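PDB 5N9X: adenylation domain from Streptomyces sp., which belongs to the ANL clan of AMP-binding enzymes and is held here with adenosine-5'-triphosphate and threonine in its pockets. Local coordinates for residues R378-P390 with P398-S409. Sequence-based numbering, arbitrary orientation.
Sequences RPELTAERFTTGP and PPRYYHSGDLVS. With ATP (adenosine-5'-triphosphate), chain D.
F386 lies against Y402 and R400 on one face of an antiparallel hairpin, where strand 386-388 leaves helix 379-385 and pairs with strand 400-409. With F386 CG anti to the carbonyl carbon (chi1 -60°), the ring slips between the two neighbours. F386 CB and CG both skirt R400 NH2, and CD2 comes within 3.3 Å of that nitrogen, ring and guanidinium planes only 12° apart; R400 NH1 is tied to S372 O. On the side away from R400 NH2, Y402 CD1 lies over the F386 ring face, nearest CZ at 3.5 Å and close to CE1 and CE2, with F386 CD1 farther off, the ring planes inclined at 48°. On the reverse face T387 OG1 and H403 NE2 share a short 2.6 Å hydrogen bond at the imidazole edge, while R385 O lies over the ring. Backbone bonds zip the strands: H403 N to R385 O, and T387 and Y401 to each other in both directions. Farther out, a water bridges G389 N and P399 O. Beyond the hairpin, strand 400-410 pairs with strands 362-367 and 416-421, H403 stacks on W365, and D406 carries the strand to the ATP ribose hydroxyls; L381 and R385 of helix 379-385 touch strand 175-180.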
# COMPACT_ATOMS: atom_id res chain seq x y z
N ARG A 378 1.37 20.26 5.75
CA ARG A 378 -0.07 20.25 6.04
C ARG A 378 -0.20 20.40 7.55
O ARG A 378 -0.57 19.47 8.25
CB ARG A 378 -0.75 18.96 5.59
CG ARG A 378 -0.57 18.61 4.12
CD ARG A 378 -1.30 19.51 3.12
NE ARG A 378 -1.08 19.02 1.76
CZ ARG A 378 -0.13 19.44 0.92
NH1 ARG A 378 0.71 20.41 1.26
NH2 ARG A 378 -0.04 18.90 -0.29
N PRO A 379 0.14 21.59 8.05
CA PRO A 379 0.35 21.72 9.50
C PRO A 379 -0.92 21.55 10.32
O PRO A 379 -0.85 21.06 11.45
CB PRO A 379 0.93 23.13 9.63
CG PRO A 379 0.32 23.88 8.47
CD PRO A 379 0.20 22.89 7.35
N GLU A 380 -2.07 21.94 9.76
CA GLU A 380 -3.34 21.84 10.49
C GLU A 380 -3.89 20.43 10.49
O GLU A 380 -4.44 19.98 11.49
CB GLU A 380 -4.38 22.82 9.91
CG GLU A 380 -4.20 24.28 10.38
CD GLU A 380 -5.34 25.20 9.94
OE1 GLU A 380 -6.32 24.72 9.32
OE2 GLU A 380 -5.26 26.43 10.21
N LEU A 381 -3.75 19.72 9.37
CA LEU A 381 -4.12 18.31 9.33
C LEU A 381 -3.26 17.49 10.30
O LEU A 381 -3.77 16.58 10.97
CB LEU A 381 -4.00 17.75 7.92
CG LEU A 381 -5.00 16.61 7.78
CD1 LEU A 381 -6.43 17.16 7.80
CD2 LEU A 381 -4.76 15.79 6.53
N THR A 382 -1.99 17.83 10.39
CA THR A 382 -1.11 17.11 11.31
C THR A 382 -1.59 17.30 12.73
O THR A 382 -1.70 16.35 13.50
CB THR A 382 0.33 17.58 11.20
OG1 THR A 382 0.79 17.36 9.86
CG2 THR A 382 1.20 16.79 12.17
N ALA A 383 -1.88 18.56 13.06
CA ALA A 383 -2.44 18.93 14.35
C ALA A 383 -3.64 18.07 14.73
O ALA A 383 -3.75 17.66 15.87
CB ALA A 383 -2.84 20.41 14.34
N GLU A 384 -4.52 17.80 13.77
CA GLU A 384 -5.74 17.04 14.03
C GLU A 384 -5.56 15.54 14.20
O GLU A 384 -6.20 14.94 15.07
CB GLU A 384 -6.75 17.26 12.91
CG GLU A 384 -7.27 18.66 12.80
CD GLU A 384 -7.93 18.89 11.45
OE1 GLU A 384 -8.07 20.07 11.04
OE2 GLU A 384 -8.27 17.87 10.80
N ARG A 385 -4.71 14.94 13.38
CA ARG A 385 -4.63 13.49 13.29
C ARG A 385 -3.48 12.86 14.07
O ARG A 385 -3.45 11.65 14.27
CB ARG A 385 -4.55 13.08 11.82
CG ARG A 385 -5.81 13.36 11.03
CD ARG A 385 -5.66 12.81 9.64
NE ARG A 385 -6.87 12.96 8.84
CZ ARG A 385 -6.96 12.57 7.57
NH1 ARG A 385 -5.92 12.00 6.97
NH2 ARG A 385 -8.10 12.73 6.90
N PHE A 386 -2.54 13.69 14.50
CA PHE A 386 -1.45 13.25 15.38
C PHE A 386 -1.54 14.05 16.67
O PHE A 386 -1.20 15.24 16.67
CB PHE A 386 -0.06 13.49 14.74
CG PHE A 386 0.17 12.77 13.44
CD1 PHE A 386 -0.32 13.29 12.24
CD2 PHE A 386 0.91 11.59 13.40
CE1 PHE A 386 -0.08 12.63 11.04
CE2 PHE A 386 1.14 10.93 12.20
CZ PHE A 386 0.64 11.45 11.02
N THR A 387 -1.97 13.41 17.76
CA THR A 387 -2.22 14.11 19.03
C THR A 387 -1.43 13.51 20.20
O THR A 387 -1.15 12.31 20.22
CB THR A 387 -3.71 14.09 19.38
OG1 THR A 387 -4.21 12.74 19.33
CG2 THR A 387 -4.47 14.91 18.39
N THR A 388 -1.06 14.37 21.15
CA THR A 388 -0.45 13.95 22.42
C THR A 388 -1.28 14.53 23.56
O THR A 388 -1.59 15.73 23.56
CB THR A 388 1.01 14.44 22.56
OG1 THR A 388 1.74 14.19 21.35
CG2 THR A 388 1.70 13.76 23.74
N GLY A 389 -1.63 13.70 24.53
CA GLY A 389 -2.32 14.20 25.71
C GLY A 389 -1.48 15.22 26.48
O GLY A 389 -0.40 15.61 26.04
N PRO A 390 -1.98 15.68 27.63
CA PRO A 390 -1.21 16.64 28.43
C PRO A 390 -0.59 16.04 29.70
O PRO A 390 0.61 16.21 29.91
CB PRO A 390 -2.26 17.70 28.77
CG PRO A 390 -3.60 16.93 28.78
CD PRO A 390 -3.37 15.59 28.11
N PRO A 398 2.56 10.83 27.98
CA PRO A 398 1.45 10.36 27.14
C PRO A 398 1.90 9.96 25.73
O PRO A 398 2.81 10.58 25.16
CB PRO A 398 0.52 11.57 27.09
CG PRO A 398 1.45 12.74 27.17
CD PRO A 398 2.66 12.30 27.99
N PRO A 399 1.28 8.92 25.15
CA PRO A 399 1.74 8.55 23.81
C PRO A 399 1.29 9.56 22.76
O PRO A 399 0.34 10.32 23.00
CB PRO A 399 1.10 7.18 23.57
CG PRO A 399 0.45 6.80 24.85
CD PRO A 399 0.17 8.06 25.59
N ARG A 400 1.98 9.57 21.63
CA ARG A 400 1.58 10.35 20.47
C ARG A 400 0.73 9.44 19.57
O ARG A 400 1.24 8.44 19.05
CB ARG A 400 2.82 10.88 19.74
CG ARG A 400 2.55 11.88 18.64
CD ARG A 400 3.82 12.57 18.17
NE ARG A 400 3.65 13.09 16.82
CZ ARG A 400 3.95 12.42 15.71
NH1 ARG A 400 4.46 11.20 15.76
NH2 ARG A 400 3.74 12.98 14.53
N TYR A 401 -0.55 9.75 19.41
CA TYR A 401 -1.47 8.85 18.72
C TYR A 401 -1.76 9.34 17.30
O TYR A 401 -2.01 10.53 17.11
CB TYR A 401 -2.80 8.75 19.49
CG TYR A 401 -2.76 7.85 20.71
CD1 TYR A 401 -2.76 6.46 20.59
CD2 TYR A 401 -2.76 8.40 22.00
CE1 TYR A 401 -2.72 5.63 21.72
CE2 TYR A 401 -2.72 7.59 23.13
CZ TYR A 401 -2.70 6.22 22.99
OH TYR A 401 -2.67 5.43 24.12
N TYR A 402 -1.74 8.45 16.31
CA TYR A 402 -2.27 8.78 14.99
C TYR A 402 -3.70 8.28 14.86
O TYR A 402 -4.01 7.10 15.13
CB TYR A 402 -1.43 8.21 13.84
CG TYR A 402 -2.11 8.39 12.49
CD1 TYR A 402 -2.16 9.63 11.89
CD2 TYR A 402 -2.73 7.32 11.85
CE1 TYR A 402 -2.80 9.83 10.68
CE2 TYR A 402 -3.36 7.49 10.62
CZ TYR A 402 -3.39 8.76 10.04
OH TYR A 402 -3.99 8.97 8.83
N HIS A 403 -4.58 9.18 14.44
CA HIS A 403 -5.97 8.83 14.30
C HIS A 403 -6.18 8.29 12.90
O HIS A 403 -6.05 9.01 11.92
CB HIS A 403 -6.87 10.05 14.58
CG HIS A 403 -6.57 10.73 15.89
ND1 HIS A 403 -7.22 11.88 16.29
CD2 HIS A 403 -5.72 10.42 16.89
CE1 HIS A 403 -6.77 12.26 17.48
NE2 HIS A 403 -5.86 11.39 17.86
N SER A 404 -6.49 7.00 12.80
CA SER A 404 -6.55 6.32 11.52
C SER A 404 -7.76 6.74 10.69
O SER A 404 -7.75 6.65 9.46
CB SER A 404 -6.55 4.80 11.73
OG SER A 404 -7.83 4.34 12.12
N GLY A 405 -8.81 7.15 11.38
CA GLY A 405 -10.09 7.42 10.73
C GLY A 405 -10.76 6.12 10.31
O GLY A 405 -11.62 6.11 9.42
N ASP A 406 -10.34 5.02 10.93
CA ASP A 406 -10.90 3.70 10.63
C ASP A 406 -11.69 3.19 11.82
O ASP A 406 -11.26 3.35 12.97
CB ASP A 406 -9.78 2.71 10.27
CG ASP A 406 -9.32 2.84 8.83
OD1 ASP A 406 -10.16 2.68 7.92
OD2 ASP A 406 -8.12 3.11 8.62
N LEU A 407 -12.83 2.56 11.55
CA LEU A 407 -13.65 1.96 12.61
C LEU A 407 -13.34 0.47 12.80
O LEU A 407 -13.39 -0.31 11.84
CB LEU A 407 -15.15 2.14 12.28
CG LEU A 407 -15.57 3.59 11.99
CD1 LEU A 407 -17.05 3.69 11.67
CD2 LEU A 407 -15.23 4.49 13.17
N VAL A 408 -13.02 0.09 14.04
CA VAL A 408 -12.78 -1.30 14.42
C VAL A 408 -13.47 -1.65 15.75
O VAL A 408 -13.93 -0.77 16.49
CB VAL A 408 -11.26 -1.60 14.58
CG1 VAL A 408 -10.49 -1.18 13.36
CG2 VAL A 408 -10.71 -0.91 15.81
N SER A 409 -13.53 -2.96 16.05
CA SER A 409 -13.98 -3.44 17.37
C SER A 409 -12.99 -4.46 17.93
O SER A 409 -12.35 -5.18 17.18
CB SER A 409 -15.37 -4.08 17.31
OG SER A 409 -15.56 -4.78 16.10
PG ATP D . -4.97 8.44 3.03
O1G ATP D . -5.96 8.38 4.18
O2G ATP D . -5.03 9.71 2.23
O3G ATP D . -3.53 8.14 3.41
PB ATP D . -5.25 5.72 1.99
O1B ATP D . -6.26 5.32 3.07
O2B ATP D . -5.23 5.00 0.68
O3B ATP D . -5.46 7.34 1.89
PA ATP D . -2.91 4.44 2.71
O1A ATP D . -2.05 4.64 3.94
O2A ATP D . -2.23 3.98 1.42
O3A ATP D . -3.73 5.78 2.48
O5' ATP D . -4.20 3.47 2.98
C5' ATP D . -4.56 2.93 4.25
C4' ATP D . -6.08 2.72 4.32
O4' ATP D . -6.46 1.49 3.73
C3' ATP D . -6.67 2.75 5.72
O3' ATP D . -7.33 4.00 5.86
C2' ATP D . -7.67 1.63 5.77
O2' ATP D . -8.97 2.19 5.65
C1' ATP D . -7.40 0.78 4.54
N9 ATP D . -6.83 -0.55 4.90
C8 ATP D . -5.51 -0.87 4.86
N7 ATP D . -5.28 -2.15 5.23
C5 ATP D . -6.48 -2.69 5.51
C6 ATP D . -6.95 -4.03 5.96
N6 ATP D . -6.06 -5.02 6.17
N1 ATP D . -8.27 -4.20 6.15
C2 ATP D . -9.13 -3.18 5.95
N3 ATP D . -8.80 -1.94 5.53
C4 ATP D . -7.50 -1.63 5.30
O HOH W 1 -1.98 11.04 24.64